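Local coordinates for alpha-L-arabinofuranosidase B (Aspergillus kawachii, PDB 6SXT), which releases terminal non-reducing alpha-L-arabinofuranose residues by hydrolysis from side chains of arabinoxylan, arabinan and arabinogalactan, with retention of configuration, at residues 67-72 / 426-431; 34-39 / 62-67. One frame throughout, in Å; residues are numbered along the deposited sequence.

From the N terminus, strand 34-38 comes first, and interaction 2 (34-39 / 62-67) closes a short loop when F64 of helix 58-64 and the residues after it come back against that strand. The chain then runs from N67 into strand 70-75, which pairs with strand 34-38 in one antiparallel sheet. Interaction 1 (67-72 / 426-431) opens there and closes a far longer loop, joining the catalytic domain to the arabinose-binding domain. The two contacts stand in series, neither nested nor crossed, with centres about 9 Å apart. They share N67, while the C65-C70 disulfide and the bonding of T69 to G39 connect them directly.

Interaction 1: 67-72 / 426-431; sequences NTTCLI and AALNGE. With NAG (2-acetamido-2-deoxy-beta-D-glucopyranose), chain D.
The side-chain amide of N67 provides the one hydrogen bond between these segments, ND2 donating its N-H to L428 O at 2.9 Å. The bond is almost straight, 174° at the hydrogen, and the acceptor lies in the amide plane; seen from L428, the donor stands well above the carbonyl plane. CG of N67 is placed beside the backbone N and anti to the carbonyl carbon (chi1 -53°), which brings ND2 to the loop.

The same nitrogen is covalently linked to C1 of the N-acetylglucosamine. Its N-H and its glycosidic bond are thus both engaged, which should restrict rotation of the amide and orient the sugar. NAG O6 reaches back to donate to A427 O at 2.7 Å, and A426 CB lies 3.6 Å from NAG O6. A427 O also accepts from G430 N, so sugar and turn share one carbonyl.

L428 makes the van der Waals contact: CD2 packs against the carbonyl oxygen T68 O at 3.7 Å, and CD1 meets the methyl T69 CG2 at 4.1 Å, L428 and T69 crossing at about a right angle. F469, from helix 469-472, touches both L428 and T69, and T69 OG1 is hydrogen-bonded to N457.

Within the loop, N429 OD1 accepts from E431 N at 2.8 Å, while N429 ND2 is hydrogen-bonded to N471 OD1 and T339 OG1. G430 takes a positive phi and has no side chain on the flank where NAG O3 lies.

The 426-431 loop combines a type I beta turn, A427 to G430, with an Asx turn at N429, between strands 422-426 and 433-437 of the beta-trefoil arabinose-binding domain. An N-glycosylated asparagine of the catalytic domain docks on it, making the first sugar part of the interdomain contact.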
loop_
_atom_site.group_PDB
_atom_site.type_symbol
_atom_site.label_atom_id
_atom_site.label_comp_id
_atom_site.label_asym_id
_atom_site.label_seq_id
_atom_site.Cartn_x
_atom_site.Cartn_y
_atom_site.Cartn_z
ATOM N N ASN A 67 -19.303 2.752 8.616
ATOM C CA ASN A 67 -19.353 2.491 10.067
ATOM C C ASN A 67 -18.606 1.218 10.424
ATOM O O ASN A 67 -18.983 0.557 11.384
ATOM C CB ASN A 67 -20.786 2.424 10.608
ATOM C CG ASN A 67 -21.527 3.648 10.223
ATOM O OD1 ASN A 67 -22.285 3.617 9.252
ATOM N ND2 ASN A 67 -21.267 4.718 10.962
ATOM N N THR A 68 -17.555 0.873 9.678
ATOM C CA THR A 68 -16.688 -0.251 10.015
ATOM C C THR A 68 -15.377 -0.064 9.272
ATOM O O THR A 68 -15.110 1.058 8.795
ATOM C CB THR A 68 -17.399 -1.589 9.737
ATOM O OG1 THR A 68 -16.654 -2.665 10.287
ATOM C CG2 THR A 68 -17.693 -1.862 8.266
ATOM N N THR A 69 -14.631 -1.151 9.217
ATOM C CA THR A 69 -13.317 -1.215 8.555
ATOM C C THR A 69 -13.385 -2.283 7.476
ATOM O O THR A 69 -14.135 -3.254 7.633
ATOM C CB THR A 69 -12.204 -1.508 9.563
ATOM O OG1 THR A 69 -12.486 -2.755 10.197
ATOM C CG2 THR A 69 -12.073 -0.353 10.524
ATOM N N CYS A 70 -12.589 -2.114 6.438
ATOM C CA CYS A 70 -12.574 -3.100 5.336
ATOM C C CYS A 70 -11.148 -3.463 4.980
ATOM O O CYS A 70 -10.245 -2.603 5.009
ATOM C CB CYS A 70 -13.272 -2.567 4.117
ATOM S SG CYS A 70 -15.070 -2.793 4.193
ATOM N N LEU A 71 -11.000 -4.716 4.580
ATOM C CA LEU A 71 -9.768 -5.295 4.041
ATOM C C LEU A 71 -10.066 -5.769 2.622
ATOM O O LEU A 71 -11.198 -6.211 2.348
ATOM C CB LEU A 71 -9.370 -6.490 4.883
ATOM C CG LEU A 71 -9.005 -6.185 6.337
ATOM C CD1 LEU A 71 -8.719 -7.464 7.105
ATOM C CD2 LEU A 71 -7.828 -5.223 6.426
ATOM N N ILE A 72 -9.057 -5.678 1.772
ATOM C CA ILE A 72 -9.094 -6.299 0.430
ATOM C C ILE A 72 -8.610 -7.733 0.579
ATOM O O ILE A 72 -7.442 -7.966 0.836
ATOM C CB ILE A 72 -8.290 -5.487 -0.585
ATOM C CG1 ILE A 72 -8.910 -4.115 -0.768
ATOM C CG2 ILE A 72 -8.205 -6.224 -1.902
ATOM C CD1 ILE A 72 -7.981 -3.120 -1.472
ATOM N N ALA A 426 -14.601 10.428 9.072
ATOM C CA ALA A 426 -15.875 10.557 9.801
ATOM C C ALA A 426 -15.947 9.427 10.834
ATOM O O ALA A 426 -15.784 8.244 10.508
ATOM C CB ALA A 426 -17.017 10.526 8.797
ATOM N N ALA A 427 -16.246 9.728 12.111
ATOM C CA ALA A 427 -16.166 8.731 13.173
ATOM C C ALA A 427 -16.994 7.493 12.838
ATOM O O ALA A 427 -18.149 7.617 12.373
ATOM C CB ALA A 427 -16.629 9.292 14.510
ATOM N N LEU A 428 -16.458 6.340 13.146
ATOM C CA LEU A 428 -17.166 5.074 12.875
ATOM C C LEU A 428 -18.484 5.009 13.652
ATOM O O LEU A 428 -19.415 4.342 13.173
ATOM C CB LEU A 428 -16.297 3.875 13.149
ATOM C CG LEU A 428 -15.018 3.761 12.330
ATOM C CD1 LEU A 428 -14.426 2.364 12.494
ATOM C CD2 LEU A 428 -15.219 4.090 10.871
ATOM N N ASN A 429 -18.590 5.650 14.830
ATOM C CA ASN A 429 -19.876 5.664 15.569
ATOM C C ASN A 429 -20.655 6.946 15.344
ATOM O O ASN A 429 -21.646 7.158 16.048
ATOM C CB ASN A 429 -19.623 5.371 17.060
ATOM C CG ASN A 429 -18.996 6.538 17.774
ATOM O OD1 ASN A 429 -18.762 7.569 17.152
ATOM N ND2 ASN A 429 -18.722 6.325 19.056
ATOM N N GLY A 430 -20.245 7.827 14.437
ATOM C CA GLY A 430 -20.916 9.100 14.152
ATOM C C GLY A 430 -20.658 10.205 15.168
ATOM O O GLY A 430 -21.171 11.274 14.962
ATOM N N GLU A 431 -19.774 9.996 16.141
ATOM C CA GLU A 431 -19.486 11.039 17.157
ATOM C C GLU A 431 -18.066 11.566 16.921
ATOM O O GLU A 431 -17.131 11.037 17.543
ATOM C CB GLU A 431 -19.646 10.443 18.546
ATOM C CG GLU A 431 -21.029 9.868 18.847
ATOM C CD GLU A 431 -21.192 9.405 20.299
ATOM O OE1 GLU A 431 -20.818 10.173 21.193
ATOM O OE2 GLU A 431 -21.687 8.299 20.520
HETATM C C1 NAG D . -21.908 5.962 10.658
HETATM C C2 NAG D . -22.853 6.459 11.745
HETATM C C3 NAG D . -23.508 7.786 11.317
HETATM C C4 NAG D . -22.446 8.797 10.852
HETATM C C5 NAG D . -21.387 8.166 9.953
HETATM C C6 NAG D . -20.181 9.112 9.723
HETATM C C7 NAG D . -23.686 4.601 13.126
HETATM C C8 NAG D . -24.723 3.546 13.302
HETATM N N2 NAG D . -23.841 5.430 12.083
HETATM O O3 NAG D . -24.317 8.363 12.393
HETATM O O4 NAG D . -23.063 9.943 10.258
HETATM O O5 NAG D . -20.860 6.929 10.464
HETATM O O6 NAG D . -19.599 9.496 11.005
HETATM O O7 NAG D . -22.740 4.709 13.908
#

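Interaction 2: 34-39 / 62-67; sequences YQLQRG and DTFCAN. With NAG (2-acetamido-2-deoxy-beta-D-glucopyranose), chain D; EDO (1,2-ethanediol), chain B.
A guanidinium-aromatic stack joins R38, at the end of strand 34-38, to F64 of helix 58-64, packing this part of the chain against a small antiparallel sheet of the catalytic domain. The guanidinium lies nearly flat on the ring, with planes 10° apart and centres separated by 4.3 Å. It is offset toward the rim, where R38 NH1 comes within 3.4 Å of F64 CD1. The aliphatic part of R38 follows the same face: CD makes a CH-pi contact 3.7 Å from the centroid of the F64 ring. CG of R38 sits between the backbone N and the carbonyl carbon (chi1 67°), and from there the extended chain runs across the ring.

R38 NH1 also donates to F64 O at 3.2 Å. The donor is in the carbonyl plane on a lone pair, and the oxygen lies in the guanidinium plane, so one residue receives R38 through both its ring and its backbone. NH2 has a second partner, a salt bridge to D41.

On the other side of the F64 ring plane from R38, L36 CB approaches F64 CE2 obliquely at 4.0 Å. Farther along the same side chain, L36 CD1 lies 4.1 Å from C65 SG, half of the disulfide to C70 on the neighbouring strand 70-75.

The stack, the in-plane hydrogen bond and the salt bridge together fix the rotation of the guanidinium. With D41 probably balancing its charge, R38 can lie along an aromatic face while NH1 and NH2 remain directed to the oxygens of F64 and D41.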
loop_
_atom_site.group_PDB
_atom_site.type_symbol
_atom_site.label_atom_id
_atom_site.label_comp_id
_atom_site.label_asym_id
_atom_site.label_seq_id
_atom_site.Cartn_x
_atom_site.Cartn_y
_atom_site.Cartn_z
ATOM N N TYR A 34 -12.250 -7.143 -7.280
ATOM C CA TYR A 34 -11.687 -7.487 -5.959
ATOM C C TYR A 34 -12.800 -7.837 -4.980
ATOM O O TYR A 34 -13.973 -7.539 -5.246
ATOM C CB TYR A 34 -10.775 -6.362 -5.433
ATOM C CG TYR A 34 -11.414 -5.041 -5.151
ATOM C CD1 TYR A 34 -11.631 -4.126 -6.153
ATOM C CD2 TYR A 34 -11.751 -4.656 -3.852
ATOM C CE1 TYR A 34 -12.132 -2.864 -5.890
ATOM C CE2 TYR A 34 -12.300 -3.392 -3.565
ATOM C CZ TYR A 34 -12.429 -2.471 -4.593
ATOM O OH TYR A 34 -12.965 -1.234 -4.372
ATOM N N GLN A 35 -12.382 -8.470 -3.897
ATOM C CA GLN A 35 -13.251 -8.811 -2.764
ATOM C C GLN A 35 -12.866 -7.979 -1.538
ATOM O O GLN A 35 -11.673 -7.788 -1.286
ATOM C CB GLN A 35 -13.180 -10.295 -2.533
ATOM C CG GLN A 35 -14.185 -10.758 -1.474
ATOM C CD GLN A 35 -13.964 -12.192 -1.077
ATOM O OE1 GLN A 35 -13.017 -12.506 -0.395
ATOM N NE2 GLN A 35 -14.878 -13.066 -1.505
ATOM N N LEU A 36 -13.893 -7.563 -0.832
ATOM C CA LEU A 36 -13.794 -6.868 0.458
ATOM C C LEU A 36 -14.245 -7.789 1.576
ATOM O O LEU A 36 -15.201 -8.558 1.350
ATOM C CB LEU A 36 -14.708 -5.664 0.459
ATOM C CG LEU A 36 -14.329 -4.524 -0.464
ATOM C CD1 LEU A 36 -15.522 -3.602 -0.678
ATOM C CD2 LEU A 36 -13.130 -3.762 0.098
ATOM N N GLN A 37 -13.691 -7.585 2.763
ATOM C CA GLN A 37 -14.199 -8.190 4.012
ATOM C C GLN A 37 -14.328 -7.067 5.024
ATOM O O GLN A 37 -13.350 -6.312 5.163
ATOM C CB GLN A 37 -13.298 -9.286 4.530
ATOM C CG GLN A 37 -13.859 -9.956 5.786
ATOM C CD GLN A 37 -12.950 -11.083 6.241
ATOM O OE1 GLN A 37 -11.747 -11.125 5.952
ATOM N NE2 GLN A 37 -13.542 -12.111 6.860
ATOM N N ARG A 38 -15.473 -6.937 5.655
ATOM C CA ARG A 38 -15.694 -5.855 6.631
ATOM C C ARG A 38 -15.612 -6.399 8.048
ATOM O O ARG A 38 -16.002 -7.538 8.317
ATOM C CB ARG A 38 -17.000 -5.121 6.368
ATOM C CG ARG A 38 -18.271 -5.936 6.603
ATOM C CD ARG A 38 -19.469 -5.127 6.188
ATOM N NE ARG A 38 -20.657 -5.927 6.324
ATOM C CZ ARG A 38 -21.849 -5.584 5.888
ATOM N NH1 ARG A 38 -22.022 -4.478 5.180
ATOM N NH2 ARG A 38 -22.863 -6.425 6.075
ATOM N N GLY A 39 -15.173 -5.539 8.955
ATOM C CA GLY A 39 -14.915 -5.990 10.329
ATOM C C GLY A 39 -16.156 -6.161 11.158
ATOM O O GLY A 39 -16.106 -6.936 12.159
ATOM N N ASP A 62 -17.818 2.056 -0.473
ATOM C CA ASP A 62 -18.137 2.998 0.612
ATOM C C ASP A 62 -19.394 2.506 1.358
ATOM O O ASP A 62 -19.443 2.615 2.614
ATOM C CB ASP A 62 -18.360 4.384 0.036
ATOM C CG ASP A 62 -17.109 5.042 -0.500
ATOM O OD1 ASP A 62 -16.007 4.538 -0.251
ATOM O OD2 ASP A 62 -17.263 6.133 -1.124
ATOM N N THR A 63 -20.409 2.031 0.633
ATOM C CA THR A 63 -21.649 1.549 1.267
ATOM C C THR A 63 -21.363 0.330 2.129
ATOM O O THR A 63 -21.801 0.250 3.318
ATOM C CB THR A 63 -22.665 1.236 0.150
ATOM O OG1 THR A 63 -22.939 2.501 -0.457
ATOM C CG2 THR A 63 -23.932 0.604 0.653
ATOM N N PHE A 64 -20.635 -0.636 1.594
ATOM C CA PHE A 64 -20.354 -1.906 2.314
ATOM C C PHE A 64 -19.546 -1.619 3.574
ATOM O O PHE A 64 -19.777 -2.256 4.599
ATOM C CB PHE A 64 -19.605 -2.862 1.391
ATOM C CG PHE A 64 -19.369 -4.200 2.014
ATOM C CD1 PHE A 64 -20.437 -5.058 2.236
ATOM C CD2 PHE A 64 -18.093 -4.627 2.356
ATOM C CE1 PHE A 64 -20.220 -6.320 2.766
ATOM C CE2 PHE A 64 -17.885 -5.897 2.865
ATOM C CZ PHE A 64 -18.943 -6.745 3.023
ATOM N N CYS A 65 -18.643 -0.636 3.503
ATOM C CA CYS A 65 -17.625 -0.379 4.533
ATOM C C CYS A 65 -18.096 0.701 5.537
ATOM O O CYS A 65 -17.301 1.075 6.404
ATOM C CB CYS A 65 -16.322 -0.036 3.826
ATOM S SG CYS A 65 -15.754 -1.441 2.824
ATOM N N ALA A 66 -19.311 1.219 5.406
ATOM C CA ALA A 66 -19.822 2.318 6.252
ATOM C C ALA A 66 -19.796 1.884 7.723
ATOM O O ALA A 66 -20.191 0.759 8.062
ATOM C CB ALA A 66 -21.204 2.694 5.826
ATOM N N ASN A 67 -19.303 2.752 8.616
ATOM C CA ASN A 67 -19.353 2.491 10.067
ATOM C C ASN A 67 -18.606 1.218 10.424
ATOM O O ASN A 67 -18.983 0.557 11.384
ATOM C CB ASN A 67 -20.786 2.424 10.608
ATOM C CG ASN A 67 -21.527 3.648 10.223
ATOM O OD1 ASN A 67 -22.285 3.617 9.252
ATOM N ND2 ASN A 67 -21.267 4.718 10.962
HETATM C C1 NAG D . -21.908 5.962 10.658
HETATM C C2 NAG D . -22.853 6.459 11.745
HETATM C C3 NAG D . -23.508 7.786 11.317
HETATM C C4 NAG D . -22.446 8.797 10.852
HETATM C C5 NAG D . -21.387 8.166 9.953
HETATM C C6 NAG D . -20.181 9.112 9.723
HETATM C C7 NAG D . -23.686 4.601 13.126
HETATM C C8 NAG D . -24.723 3.546 13.302
HETATM N N2 NAG D . -23.841 5.430 12.083
HETATM O O3 NAG D . -24.317 8.363 12.393
HETATM O O4 NAG D . -23.063 9.943 10.258
HETATM O O5 NAG D . -20.860 6.929 10.464
HETATM O O6 NAG D . -19.599 9.496 11.005
HETATM O O7 NAG D . -22.740 4.709 13.908
HETATM C C1 EDO B . -11.319 -14.760 2.453
HETATM O O1 EDO B . -11.717 -14.634 1.060
HETATM C C2 EDO B . -12.396 -14.790 3.489
#